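Local structure of probable dipeptidase (Pseudomonas aeruginosa, 3B40) at residues A[244-249]-A[268-273]; A[149-154]-A[199-204]; A[50-55]-A[110-115]. The protein probably acts as a metal-dependent dipeptidase of the peptidase M19 (membrane dipeptidase) family, hydrolysing dipeptides. The protein carries 11 engineered substitutions. One frame throughout, in Å; residues are numbered along the deposited sequence.

Interaction 1 of 3, residues A[244-249]-A[268-273]; sequences KRNLSD and PAYLRP
Arg245 and Asn246 meet Tyr270 beyond the C-terminal ends of strands 230-235 and 261-265 in the TIM-barrel-like fold of the M19 dipeptidase family, where the loop after the first strand packs against the short helix that follows the second. Tyr270 spans the contact from root to tip. Its CB lies 3.5 Å from Asn246 OD1, which also approaches CG and CD2 obliquely, with the amide nearly perpendicular to the ring. Further out, Arg245 CG rests over one ring face, 4.0 Å from the centroid, in a CH-pi contact. Arg245 reaches this position with CG anti to the backbone N (chi1 -176°), then bends at chi2, bringing the guanidinium past CE2. That ring atom sits over one guanidinium face, offset toward its rim; the planes are 57° apart, so this is no parallel stack. At the tip, Tyr270 OH and Arg245 NH2 share a water, with NH2 donating to it. Arg245 NH2 also bonds His234 O, fixing the far end of the guanidinium, while Phe267 stacks on the tyrosine ring. The backbone of Tyr270 is held as well: one buried amide nitrogen, Asn246 ND2, binds its own loop at Val241 O and the short helix at Tyr270 O. The bond from Asn246 ND2 to Tyr270 O is 2.9 Å long and meets a lone pair in the carbonyl plane.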
ATOM      1  N   LYS A 244       7.743   1.552 -13.150  1.00 13.45           N
ATOM      2  CA  LYS A 244       6.804   0.421 -13.334  1.00 13.02           C
ATOM      3  C   LYS A 244       5.870   0.214 -12.164  1.00 12.37           C
ATOM      4  O   LYS A 244       4.739  -0.215 -12.370  1.00 12.54           O
ATOM      5  CB  LYS A 244       7.581  -0.862 -13.652  1.00 12.53           C
ATOM      6  CG  LYS A 244       8.266  -0.712 -14.996  1.00 16.95           C
ATOM      7  CD  LYS A 244       9.041  -1.891 -15.495  1.00 22.57           C
ATOM      8  CE  LYS A 244       9.665  -1.410 -16.842  1.00 26.87           C
ATOM      9  NZ  LYS A 244      10.385  -2.461 -17.602  1.00 29.64           N
ATOM     10  N   ARG A 245       6.351   0.539 -10.964  1.00 10.96           N
ATOM     11  CA  ARG A 245       5.541   0.560  -9.719  1.00 11.56           C
ATOM     12  C   ARG A 245       4.318   1.491  -9.768  1.00 11.56           C
ATOM     13  O   ARG A 245       3.292   1.209  -9.136  1.00 11.96           O
ATOM     14  CB  ARG A 245       6.432   0.874  -8.497  1.00 10.95           C
ATOM     15  CG  ARG A 245       5.725   0.829  -7.073  1.00 11.37           C
ATOM     16  CD  ARG A 245       4.865  -0.416  -6.777  1.00 11.93           C
ATOM     17  NE  ARG A 245       4.304  -0.330  -5.390  1.00  9.50           N
ATOM     18  CZ  ARG A 245       3.101   0.139  -5.075  1.00 10.91           C
ATOM     19  NH1 ARG A 245       2.236   0.514  -6.021  1.00 11.93           N
ATOM     20  NH2 ARG A 245       2.741   0.205  -3.796  1.00  9.93           N
ATOM     21  N   ASN A 246       4.396   2.560 -10.571  1.00 12.18           N
ATOM     22  CA  ASN A 246       3.283   3.504 -10.766  1.00 11.39           C
ATOM     23  C   ASN A 246       2.331   3.092 -11.920  1.00 12.58           C
ATOM     24  O   ASN A 246       2.686   2.227 -12.734  1.00 13.22           O
ATOM     25  CB  ASN A 246       3.861   4.923 -10.980  1.00 11.64           C
ATOM     26  CG  ASN A 246       4.321   5.577  -9.670  1.00 10.64           C
ATOM     27  OD1 ASN A 246       4.136   5.010  -8.594  1.00 10.12           O
ATOM     28  ND2 ASN A 246       4.826   6.821  -9.749  1.00  8.88           N
ATOM     29  N   LEU A 247       1.144   3.714 -11.985  1.00 12.16           N
ATOM     30  CA  LEU A 247       0.069   3.357 -12.917  1.00 11.86           C
ATOM     31  C   LEU A 247       0.072   4.196 -14.234  1.00 10.91           C
ATOM     32  O   LEU A 247       0.218   5.426 -14.211  1.00 11.49           O
ATOM     33  CB  LEU A 247      -1.281   3.540 -12.212  1.00 11.14           C
ATOM     34  CG  LEU A 247      -1.637   2.601 -11.039  1.00 12.44           C
ATOM     35  CD1 LEU A 247      -2.937   2.999 -10.386  1.00 14.46           C
ATOM     36  CD2 LEU A 247      -1.730   1.156 -11.528  1.00 13.89           C
ATOM     37  N   SER A 248      -0.091   3.533 -15.364  1.00 10.70           N
ATOM     38  CA  SER A 248      -0.296   4.214 -16.637  1.00 11.10           C
ATOM     39  C   SER A 248      -1.735   4.683 -16.593  1.00 11.70           C
ATOM     40  O   SER A 248      -2.521   4.170 -15.795  1.00 10.52           O
ATOM     41  CB  SER A 248      -0.101   3.260 -17.803  1.00 11.34           C
ATOM     42  OG  SER A 248      -1.073   2.221 -17.778  1.00 11.18           O
ATOM     43  N   ASP A 249      -2.082   5.644 -17.448  1.00 12.45           N
ATOM     44  CA  ASP A 249      -3.497   6.096 -17.600  1.00 14.01           C
ATOM     45  C   ASP A 249      -4.418   4.932 -17.912  1.00 14.04           C
ATOM     46  O   ASP A 249      -5.493   4.825 -17.327  1.00 14.41           O
ATOM     47  CB  ASP A 249      -3.620   7.155 -18.706  1.00 13.55           C
ATOM     48  CG  ASP A 249      -2.967   8.473 -18.341  1.00 14.48           C
ATOM     49  OD1 ASP A 249      -2.293   8.603 -17.281  1.00 13.37           O
ATOM     50  OD2 ASP A 249      -3.169   9.419 -19.124  1.00 18.03           O
ATOM     51  N   PRO A 268       7.036   9.201  -1.004  1.00 15.48           N
ATOM     52  CA  PRO A 268       7.743  10.343  -1.615  1.00 15.39           C
ATOM     53  C   PRO A 268       8.388  10.054  -2.985  1.00 15.74           C
ATOM     54  O   PRO A 268       8.153  10.802  -3.946  1.00 15.52           O
ATOM     55  CB  PRO A 268       8.782  10.751  -0.555  1.00 16.13           C
ATOM     56  CG  PRO A 268       8.626   9.857   0.576  1.00 14.39           C
ATOM     57  CD  PRO A 268       7.371   9.049   0.424  1.00 16.13           C
ATOM     58  N   ALA A 269       9.161   8.976  -3.095  1.00 15.04           N
ATOM     59  CA  ALA A 269       9.849   8.665  -4.366  1.00 16.10           C
ATOM     60  C   ALA A 269       8.947   8.256  -5.528  1.00 15.80           C
ATOM     61  O   ALA A 269       9.428   8.153  -6.670  1.00 16.02           O
ATOM     62  CB  ALA A 269      10.955   7.589  -4.163  1.00 15.03           C
ATOM     63  N   TYR A 270       7.666   8.001  -5.265  1.00 15.84           N
ATOM     64  CA  TYR A 270       6.740   7.673  -6.341  1.00 15.17           C
ATOM     65  C   TYR A 270       6.044   8.961  -6.796  1.00 15.41           C
ATOM     66  O   TYR A 270       5.261   8.940  -7.772  1.00 13.73           O
ATOM     67  CB  TYR A 270       5.637   6.684  -5.927  1.00 16.06           C
ATOM     68  CG  TYR A 270       5.990   5.314  -5.332  1.00 16.09           C
ATOM     69  CD1 TYR A 270       7.264   4.748  -5.436  1.00 14.99           C
ATOM     70  CD2 TYR A 270       4.985   4.572  -4.672  1.00 17.53           C
ATOM     71  CE1 TYR A 270       7.541   3.485  -4.847  1.00 15.87           C
ATOM     72  CE2 TYR A 270       5.242   3.305  -4.102  1.00 16.69           C
ATOM     73  CZ  TYR A 270       6.518   2.787  -4.183  1.00 17.21           C
ATOM     74  OH  TYR A 270       6.742   1.553  -3.624  1.00 17.25           O
ATOM     75  N   LEU A 271       6.332  10.069  -6.098  1.00 14.09           N
ATOM     76  CA  LEU A 271       5.651  11.349  -6.319  1.00 14.71           C
ATOM     77  C   LEU A 271       6.563  12.430  -6.881  1.00 15.46           C
ATOM     78  O   LEU A 271       6.109  13.318  -7.596  1.00 16.25           O
ATOM     79  CB  LEU A 271       5.012  11.859  -5.019  1.00 14.35           C
ATOM     80  CG  LEU A 271       3.901  11.013  -4.398  1.00 12.48           C
ATOM     81  CD1 LEU A 271       3.622  11.499  -2.955  1.00 12.72           C
ATOM     82  CD2 LEU A 271       2.631  11.020  -5.260  1.00 14.44           C
ATOM     83  N   ARG A 272       7.835  12.376  -6.504  1.00 15.70           N
ATOM     84  CA  ARG A 272       8.857  13.262  -7.049  1.00 16.54           C
ATOM     85  C   ARG A 272      10.037  12.447  -7.609  1.00 16.15           C
ATOM     86  O   ARG A 272      10.599  11.634  -6.872  1.00 16.19           O
ATOM     87  CB  ARG A 272       9.370  14.180  -5.948  1.00 15.96           C
ATOM     88  CG  ARG A 272      10.439  15.146  -6.424  1.00 19.50           C
ATOM     89  CD  ARG A 272      11.069  15.899  -5.264  1.00 17.32           C
ATOM     90  NE  ARG A 272      10.184  16.927  -4.754  1.00 21.16           N
ATOM     91  CZ  ARG A 272      10.462  17.688  -3.702  1.00 22.32           C
ATOM     92  NH1 ARG A 272      11.608  17.513  -3.068  1.00 22.90           N
ATOM     93  NH2 ARG A 272       9.588  18.608  -3.274  1.00 23.24           N
ATOM     94  N   PRO A 273      10.420  12.675  -8.890  1.00 16.55           N
ATOM     95  CA  PRO A 273      11.612  12.039  -9.476  1.00 17.48           C
ATOM     96  C   PRO A 273      12.887  12.408  -8.686  1.00 18.15           C
ATOM     97  O   PRO A 273      13.001  13.529  -8.224  1.00 19.32           O
ATOM     98  CB  PRO A 273      11.689  12.621 -10.901  1.00 17.49           C
ATOM     99  CG  PRO A 273      10.377  13.283 -11.158  1.00 18.17           C
ATOM    100  CD  PRO A 273       9.703  13.543  -9.847  1.00 16.63           C
TER
HETATM  101  O   HOH W   1       4.831   0.600  -1.957  1.00 20.85           O

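Interaction 2 of 3, residues A[149-154]-A[199-204]; sequences QLDKWA and VERLND
Leu150 and Leu202 form the buried side of a contact between two neighbouring helices on the outside of the barrel, 148-155 and 193-205. The short segments run nearly parallel, 27° apart, with axes 10.2 Å from each other at closest approach, a spacing bridged by side chains. The two leucines cross at about a right angle. Leu150 CD1 lies 3.9 Å from Leu202 CD2 and also against Leu202 CG, and the other methyl of Leu150, CD2, is almost as near Leu202 CD2. Ala198, Leu205 and Trp171 also touch Leu150, while Leu202 reaches inward to Ile209 on strand 208-210; this layer therefore continues into the packing of helix on sheet.

Toward the solvent the contact turns polar. Arg201 runs its aliphatic part past Leu150 CD1, which lies 4.1 Å from Arg201 CG, and bends at chi2 and chi3 to turn back to Asp151. This lays Arg201 CD beside the carboxylate, 3.4 Å from Asp151 OD2 and little farther from OD1. Arg201 NH1 donates to Asp151 OD2 over 2.8 Å, on the syn side but 22° out of the carboxylate plane. With the two planar groups 64° apart, the salt bridge is monodentate, through NH1 and OD2 alone, not a coplanar bidentate pair. The chemistry implies an amphipathic seam: apolar packing joins the helices near the sheet, and a partly exposed ion pair, whose strength solvent would probably reduce, links them on the solvent side.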
ATOM      1  N   GLN A 149      -6.733 -21.407   0.933  1.00 20.64           N
ATOM      2  CA  GLN A 149      -6.207 -20.434   1.930  1.00 20.12           C
ATOM      3  C   GLN A 149      -6.958 -19.095   1.857  1.00 19.67           C
ATOM      4  O   GLN A 149      -7.009 -18.349   2.843  1.00 20.53           O
ATOM      5  CB  GLN A 149      -4.680 -20.200   1.792  1.00 20.45           C
ATOM      6  CG  GLN A 149      -3.795 -21.410   2.083  1.00 22.57           C
ATOM      7  CD  GLN A 149      -3.929 -21.939   3.518  1.00 26.78           C
ATOM      8  OE1 GLN A 149      -3.775 -21.195   4.473  1.00 30.53           O
ATOM      9  NE2 GLN A 149      -4.237 -23.217   3.661  1.00 31.44           N
ATOM     10  N   LEU A 150      -7.539 -18.784   0.700  1.00 18.67           N
ATOM     11  CA  LEU A 150      -8.358 -17.584   0.552  1.00 18.15           C
ATOM     12  C   LEU A 150      -9.631 -17.691   1.407  1.00 18.96           C
ATOM     13  O   LEU A 150      -9.952 -16.775   2.157  1.00 17.76           O
ATOM     14  CB  LEU A 150      -8.692 -17.318  -0.923  1.00 18.09           C
ATOM     15  CG  LEU A 150      -7.504 -17.014  -1.845  1.00 17.44           C
ATOM     16  CD1 LEU A 150      -7.953 -16.775  -3.303  1.00 14.52           C
ATOM     17  CD2 LEU A 150      -6.667 -15.816  -1.301  1.00 17.19           C
ATOM     18  N   ASP A 151     -10.301 -18.846   1.326  1.00 19.69           N
ATOM     19  CA  ASP A 151     -11.508 -19.124   2.098  1.00 19.99           C
ATOM     20  C   ASP A 151     -11.244 -19.060   3.600  1.00 20.48           C
ATOM     21  O   ASP A 151     -12.012 -18.465   4.356  1.00 20.45           O
ATOM     22  CB  ASP A 151     -12.075 -20.507   1.718  1.00 20.26           C
ATOM     23  CG  ASP A 151     -12.362 -20.633   0.227  1.00 21.81           C
ATOM     24  OD1 ASP A 151     -13.559 -20.634  -0.143  1.00 26.17           O
ATOM     25  OD2 ASP A 151     -11.403 -20.709  -0.580  1.00 20.44           O
ATOM     26  N   LYS A 152     -10.136 -19.662   4.017  1.00 20.70           N
ATOM     27  CA  LYS A 152      -9.745 -19.697   5.414  1.00 20.84           C
ATOM     28  C   LYS A 152      -9.407 -18.292   5.969  1.00 19.52           C
ATOM     29  O   LYS A 152      -9.850 -17.934   7.063  1.00 19.28           O
ATOM     30  CB  LYS A 152      -8.577 -20.668   5.601  1.00 21.01           C
ATOM     31  CG  LYS A 152      -8.926 -22.148   5.293  1.00 22.59           C
ATOM     32  CD  LYS A 152      -7.672 -23.059   5.400  1.00 22.07           C
ATOM     33  CE  LYS A 152      -7.999 -24.545   5.286  1.00 24.69           C
ATOM     34  NZ  LYS A 152      -8.557 -24.930   3.944  1.00 24.10           N
ATOM     35  N   TRP A 153      -8.659 -17.489   5.209  1.00 19.40           N
ATOM     36  CA  TRP A 153      -8.343 -16.111   5.624  1.00 17.61           C
ATOM     37  C   TRP A 153      -9.553 -15.165   5.623  1.00 17.61           C
ATOM     38  O   TRP A 153      -9.717 -14.364   6.548  1.00 17.07           O
ATOM     39  CB  TRP A 153      -7.166 -15.554   4.829  1.00 18.14           C
ATOM     40  CG  TRP A 153      -5.775 -16.031   5.333  1.00 16.67           C
ATOM     41  CD1 TRP A 153      -4.902 -16.855   4.674  1.00 16.02           C
ATOM     42  CD2 TRP A 153      -5.113 -15.650   6.563  1.00 17.10           C
ATOM     43  NE1 TRP A 153      -3.759 -17.043   5.428  1.00 16.48           N
ATOM     44  CE2 TRP A 153      -3.857 -16.306   6.584  1.00 18.99           C
ATOM     45  CE3 TRP A 153      -5.471 -14.832   7.648  1.00 19.65           C
ATOM     46  CZ2 TRP A 153      -2.958 -16.187   7.665  1.00 18.26           C
ATOM     47  CZ3 TRP A 153      -4.576 -14.696   8.725  1.00 17.32           C
ATOM     48  CH2 TRP A 153      -3.327 -15.371   8.719  1.00 17.61           C
ATOM     49  N   ALA A 154     -10.410 -15.261   4.600  1.00 17.61           N
ATOM     50  CA  ALA A 154     -11.687 -14.538   4.574  1.00 17.33           C
ATOM     51  C   ALA A 154     -12.516 -14.840   5.833  1.00 18.03           C
ATOM     52  O   ALA A 154     -13.071 -13.918   6.468  1.00 16.99           O
ATOM     53  CB  ALA A 154     -12.480 -14.929   3.324  1.00 17.71           C
ATOM     54  N   VAL A 199      -8.784 -15.160  -8.740  1.00 11.65           N
ATOM     55  CA  VAL A 199      -9.668 -14.036  -9.026  1.00 12.30           C
ATOM     56  C   VAL A 199     -11.167 -14.417  -8.894  1.00 12.12           C
ATOM     57  O   VAL A 199     -11.965 -13.688  -8.286  1.00 11.18           O
ATOM     58  CB  VAL A 199      -9.432 -13.470 -10.439  1.00 12.04           C
ATOM     59  CG1 VAL A 199     -10.531 -12.444 -10.790  1.00  9.46           C
ATOM     60  CG2 VAL A 199      -8.004 -12.849 -10.564  1.00 12.10           C
ATOM     61  N   GLU A 200     -11.532 -15.537  -9.509  1.00 12.00           N
ATOM     62  CA  GLU A 200     -12.871 -16.110  -9.338  1.00 12.44           C
ATOM     63  C   GLU A 200     -13.178 -16.392  -7.849  1.00 12.81           C
ATOM     64  O   GLU A 200     -14.268 -16.055  -7.346  1.00 13.34           O
ATOM     65  CB  GLU A 200     -13.033 -17.381 -10.202  1.00 11.87           C
ATOM     66  CG  GLU A 200     -14.461 -18.032 -10.139  1.00 13.84           C
ATOM     67  CD  GLU A 200     -15.591 -17.158 -10.679  1.00 14.50           C
ATOM     68  OE1 GLU A 200     -16.763 -17.393 -10.300  1.00 16.91           O
ATOM     69  OE2 GLU A 200     -15.343 -16.257 -11.506  1.00 15.77           O
ATOM     70  N   ARG A 201     -12.234 -17.007  -7.135  1.00 12.50           N
ATOM     71  CA  ARG A 201     -12.451 -17.335  -5.717  1.00 12.36           C
ATOM     72  C   ARG A 201     -12.666 -16.096  -4.867  1.00 13.02           C
ATOM     73  O   ARG A 201     -13.546 -16.089  -4.019  1.00 12.64           O
ATOM     74  CB  ARG A 201     -11.320 -18.209  -5.143  1.00 12.39           C
ATOM     75  CG  ARG A 201     -11.516 -18.677  -3.682  1.00 13.02           C
ATOM     76  CD  ARG A 201     -12.767 -19.528  -3.469  1.00 14.65           C
ATOM     77  NE  ARG A 201     -12.810 -20.663  -4.376  1.00 15.21           N
ATOM     78  CZ  ARG A 201     -12.149 -21.800  -4.196  1.00 16.56           C
ATOM     79  NH1 ARG A 201     -11.372 -21.972  -3.114  1.00 12.98           N
ATOM     80  NH2 ARG A 201     -12.260 -22.763  -5.123  1.00 18.37           N
ATOM     81  N   LEU A 202     -11.892 -15.042  -5.129  1.00 12.99           N
ATOM     82  CA  LEU A 202     -12.030 -13.766  -4.393  1.00 14.41           C
ATOM     83  C   LEU A 202     -13.372 -13.090  -4.683  1.00 14.38           C
ATOM     84  O   LEU A 202     -14.027 -12.523  -3.775  1.00 14.32           O
ATOM     85  CB  LEU A 202     -10.865 -12.821  -4.765  1.00 13.23           C
ATOM     86  CG  LEU A 202      -9.534 -13.323  -4.163  1.00 16.27           C
ATOM     87  CD1 LEU A 202      -8.329 -12.609  -4.730  1.00 16.67           C
ATOM     88  CD2 LEU A 202      -9.508 -13.272  -2.625  1.00 15.26           C
ATOM     89  N   ASN A 203     -13.772 -13.119  -5.957  1.00 14.44           N
ATOM     90  CA  ASN A 203     -15.091 -12.590  -6.322  1.00 14.25           C
ATOM     91  C   ASN A 203     -16.182 -13.316  -5.521  1.00 14.04           C
ATOM     92  O   ASN A 203     -17.077 -12.652  -4.951  1.00 14.38           O
ATOM     93  CB  ASN A 203     -15.378 -12.769  -7.824  1.00 14.47           C
ATOM     94  CG  ASN A 203     -14.715 -11.723  -8.720  1.00 13.23           C
ATOM     95  OD1 ASN A 203     -14.775 -11.869  -9.938  1.00 11.94           O
ATOM     96  ND2 ASN A 203     -14.072 -10.689  -8.146  1.00 13.47           N
ATOM     97  N   ASP A 204     -16.115 -14.662  -5.490  1.00 13.05           N
ATOM     98  CA  ASP A 204     -17.092 -15.512  -4.797  1.00 13.01           C
ATOM     99  C   ASP A 204     -17.124 -15.226  -3.301  1.00 13.47           C
ATOM    100  O   ASP A 204     -18.185 -15.205  -2.693  1.00 13.11           O
ATOM    101  CB  ASP A 204     -16.779 -17.024  -4.970  1.00 13.19           C
ATOM    102  CG  ASP A 204     -17.032 -17.523  -6.381  1.00 13.89           C
ATOM    103  OD1 ASP A 204     -17.728 -16.814  -7.133  1.00 15.57           O
ATOM    104  OD2 ASP A 204     -16.486 -18.602  -6.771  1.00 12.97           O
TER

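Interaction 3 of 3, residues A[50-55]-A[110-115]; sequences LDLVKA and PNQVGI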
ATOM      1  N   LEU A  50       1.736   4.870  13.336  1.00 15.38           N
ATOM      2  CA  LEU A  50       0.376   4.627  13.779  1.00 15.28           C
ATOM      3  C   LEU A  50       0.316   4.148  15.249  1.00 16.24           C
ATOM      4  O   LEU A  50       0.976   3.170  15.638  1.00 15.61           O
ATOM      5  CB  LEU A  50      -0.325   3.594  12.878  1.00 14.25           C
ATOM      6  CG  LEU A  50      -1.652   2.969  13.384  1.00 13.13           C
ATOM      7  CD1 LEU A  50      -2.892   3.951  13.421  1.00 14.72           C
ATOM      8  CD2 LEU A  50      -2.016   1.659  12.674  1.00 15.62           C
ATOM      9  N   ASP A  51      -0.551   4.792  16.016  1.00 17.22           N
ATOM     10  CA  ASP A  51      -0.984   4.280  17.339  1.00 18.44           C
ATOM     11  C   ASP A  51      -2.319   4.918  17.686  1.00 18.30           C
ATOM     12  O   ASP A  51      -2.787   5.765  16.941  1.00 17.73           O
ATOM     13  CB  ASP A  51       0.070   4.539  18.424  1.00 18.18           C
ATOM     14  CG  ASP A  51       0.574   5.970  18.415  1.00 19.73           C
ATOM     15  OD1 ASP A  51      -0.225   6.898  18.745  1.00 21.83           O
ATOM     16  OD2 ASP A  51       1.784   6.164  18.113  1.00 18.47           O
ATOM     17  N   LEU A  52      -2.940   4.521  18.801  1.00 19.09           N
ATOM     18  CA  LEU A  52      -4.268   5.051  19.112  1.00 19.35           C
ATOM     19  C   LEU A  52      -4.254   6.540  19.485  1.00 19.05           C
ATOM     20  O   LEU A  52      -5.208   7.257  19.236  1.00 19.36           O
ATOM     21  CB  LEU A  52      -4.992   4.191  20.153  1.00 20.01           C
ATOM     22  CG  LEU A  52      -5.293   2.722  19.796  1.00 20.25           C
ATOM     23  CD1 LEU A  52      -5.849   1.992  21.026  1.00 21.96           C
ATOM     24  CD2 LEU A  52      -6.241   2.569  18.623  1.00 20.31           C
ATOM     25  N   VAL A  53      -3.151   6.990  20.071  1.00 19.23           N
ATOM     26  CA  VAL A  53      -2.941   8.403  20.402  1.00 18.59           C
ATOM     27  C   VAL A  53      -2.841   9.297  19.160  1.00 18.24           C
ATOM     28  O   VAL A  53      -3.557  10.313  19.046  1.00 16.81           O
ATOM     29  CB  VAL A  53      -1.680   8.589  21.297  1.00 18.81           C
ATOM     30  CG1 VAL A  53      -1.437  10.093  21.598  1.00 19.74           C
ATOM     31  CG2 VAL A  53      -1.835   7.801  22.615  1.00 19.33           C
ATOM     32  N   LYS A  54      -1.970   8.919  18.215  1.00 17.86           N
ATOM     33  CA  LYS A  54      -1.804   9.716  16.986  1.00 17.81           C
ATOM     34  C   LYS A  54      -3.130   9.744  16.218  1.00 17.69           C
ATOM     35  O   LYS A  54      -3.532  10.788  15.737  1.00 18.01           O
ATOM     36  CB  LYS A  54      -0.664   9.188  16.107  1.00 17.30           C
ATOM     37  CG  LYS A  54       0.742   9.340  16.704  1.00 19.02           C
ATOM     38  CD  LYS A  54       1.791   8.723  15.782  1.00 18.89           C
ATOM     39  CE  LYS A  54       3.192   8.917  16.288  1.00 19.29           C
ATOM     40  NZ  LYS A  54       3.380   8.066  17.499  1.00 19.07           N
ATOM     41  N   ALA A  55      -3.833   8.608  16.164  1.00 18.14           N
ATOM     42  CA  ALA A  55      -5.071   8.499  15.383  1.00 19.04           C
ATOM     43  C   ALA A  55      -6.204   9.309  15.962  1.00 20.06           C
ATOM     44  O   ALA A  55      -6.975   9.902  15.207  1.00 20.14           O
ATOM     45  CB  ALA A  55      -5.499   7.025  15.200  1.00 19.22           C
ATOM     46  N   PRO A 110     -11.112  -3.030  23.780  1.00 24.47           N
ATOM     47  CA  PRO A 110     -12.444  -3.142  23.147  1.00 24.82           C
ATOM     48  C   PRO A 110     -13.257  -1.853  23.022  1.00 24.96           C
ATOM     49  O   PRO A 110     -14.089  -1.749  22.119  1.00 25.28           O
ATOM     50  CB  PRO A 110     -13.183  -4.148  24.039  1.00 24.97           C
ATOM     51  CG  PRO A 110     -12.476  -4.034  25.368  1.00 24.63           C
ATOM     52  CD  PRO A 110     -11.039  -3.856  25.002  1.00 24.37           C
ATOM     53  N   ASN A 111     -13.039  -0.892  23.913  1.00 24.55           N
ATOM     54  CA  ASN A 111     -13.735   0.388  23.816  1.00 25.07           C
ATOM     55  C   ASN A 111     -13.031   1.318  22.838  1.00 24.21           C
ATOM     56  O   ASN A 111     -13.521   2.392  22.545  1.00 24.62           O
ATOM     57  CB  ASN A 111     -13.832   1.068  25.187  1.00 25.34           C
ATOM     58  CG  ASN A 111     -14.460   0.171  26.240  1.00 28.27           C
ATOM     59  OD1 ASN A 111     -15.498  -0.446  26.002  1.00 29.92           O
ATOM     60  ND2 ASN A 111     -13.811   0.068  27.400  1.00 30.08           N
ATOM     61  N   GLN A 112     -11.865   0.916  22.342  1.00 23.29           N
ATOM     62  CA  GLN A 112     -11.048   1.836  21.536  1.00 22.35           C
ATOM     63  C   GLN A 112     -10.838   1.392  20.084  1.00 21.62           C
ATOM     64  O   GLN A 112     -10.543   2.230  19.215  1.00 21.96           O
ATOM     65  CB  GLN A 112      -9.687   2.065  22.203  1.00 22.71           C
ATOM     66  CG  GLN A 112      -9.710   2.878  23.493  1.00 24.80           C
ATOM     67  CD  GLN A 112      -8.344   3.440  23.831  1.00 28.84           C
ATOM     68  OE1 GLN A 112      -7.896   4.445  23.252  1.00 31.51           O
ATOM     69  NE2 GLN A 112      -7.660   2.795  24.765  1.00 30.07           N
ATOM     70  N   VAL A 113     -10.953   0.085  19.837  1.00 20.43           N
ATOM     71  CA  VAL A 113     -10.643  -0.529  18.532  1.00 19.76           C
ATOM     72  C   VAL A 113     -11.626  -1.628  18.176  1.00 18.93           C
ATOM     73  O   VAL A 113     -12.017  -2.405  19.037  1.00 18.70           O
ATOM     74  CB  VAL A 113      -9.256  -1.234  18.543  1.00 20.09           C
ATOM     75  CG1 VAL A 113      -8.758  -1.433  17.128  1.00 20.04           C
ATOM     76  CG2 VAL A 113      -8.234  -0.456  19.370  1.00 20.21           C
ATOM     77  N   GLY A 114     -12.007  -1.705  16.898  1.00 18.13           N
ATOM     78  CA  GLY A 114     -12.664  -2.904  16.369  1.00 17.05           C
ATOM     79  C   GLY A 114     -12.184  -3.278  14.959  1.00 16.48           C
ATOM     80  O   GLY A 114     -11.553  -2.485  14.276  1.00 15.39           O
ATOM     81  N   ILE A 115     -12.553  -4.470  14.502  1.00 15.92           N
ATOM     82  CA  ILE A 115     -12.321  -4.849  13.107  1.00 16.06           C
ATOM     83  C   ILE A 115     -13.641  -4.752  12.343  1.00 15.64           C
ATOM     84  O   ILE A 115     -14.659  -5.275  12.791  1.00 15.88           O
ATOM     85  CB  ILE A 115     -11.685  -6.261  12.986  1.00 15.81           C
ATOM     86  CG1 ILE A 115     -10.329  -6.285  13.696  1.00 17.87           C
ATOM     87  CG2 ILE A 115     -11.470  -6.652  11.506  1.00 16.14           C
ATOM     88  CD1 ILE A 115      -9.735  -7.718  13.895  1.00 17.41           C
TER
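The first turn of helix 52-58 faces the start of strand 113-115 with no hydrogen bond between the segments, the nearest CA atoms being those of Leu52 and Gln112, 7.9 Å apart. Leu52 fills that interval. Its CG stands anti to its carbonyl carbon (chi1 -62°), carrying both methyls across to the strand. Leu52 CD2 lies 3.7 Å from Val113 CG2, and CD1 is nearly as close to the same methyl, so the fork of the leucine straddles one branch of the valine. Leu52 CD1 also touches Gln112, at CB (4.0 Å), CD and OE1 (3.9 Å). The glutamine thus lies beside the leucine through van der Waals contact, on the exposed flank, whereas Val113 is buried and also packs on Ile133 of strand 131-138.

The helix that presents Leu52 is fixed at its N terminus by Asp51, the N-cap residue. Asp51 OD1 accepts from Lys54 N at 2.7 Å, nearly in line with the carboxylate C-O bond, with an N-H...O angle of 167°. Asp51 OD2 uses its syn lone pair to bind Lys54 NZ at 2.6 Å, so backbone and side chain of one lysine grip both oxygens of a buried carboxylate. Lys54 NZ also pairs with Asp45, and Asp51 OD2 takes a further bond from Gly46 N, tying the cap to the preceding loop. On the other side, Gln112 and Gly114 are bonded through their backbones to Phe131. An aspartate N-cap thus opens the helix leading to strand 62-68, and that helix packs on strand 113-115, which flanks 131-138 in the parallel sheet, consistent with the TIM-barrel-like architecture of the M19 family.

Overall arrangement
From the N terminus, interaction 3 comes first: its segments, separated by 54 residues, close a loop holding strand 62-68 and helix 87-108, and tie helix 52-58 to strand 113-115. Interaction 2 follows, joining helices 148-155 and 193-205 across a loop that includes strand 160-162. Interaction 1 closes the shortest loop, through helix 249-257 and strand 261-265, and joins the segments that follow strands 230-235 and 261-265. The three run in series, with none nesting or crossing. Their centres lie about 28 to 31 Å apart and none touch; interactions 2 and 3 come nearest, about 9 Å between closest atoms. Interaction 1 lies across the chain's centre from both others.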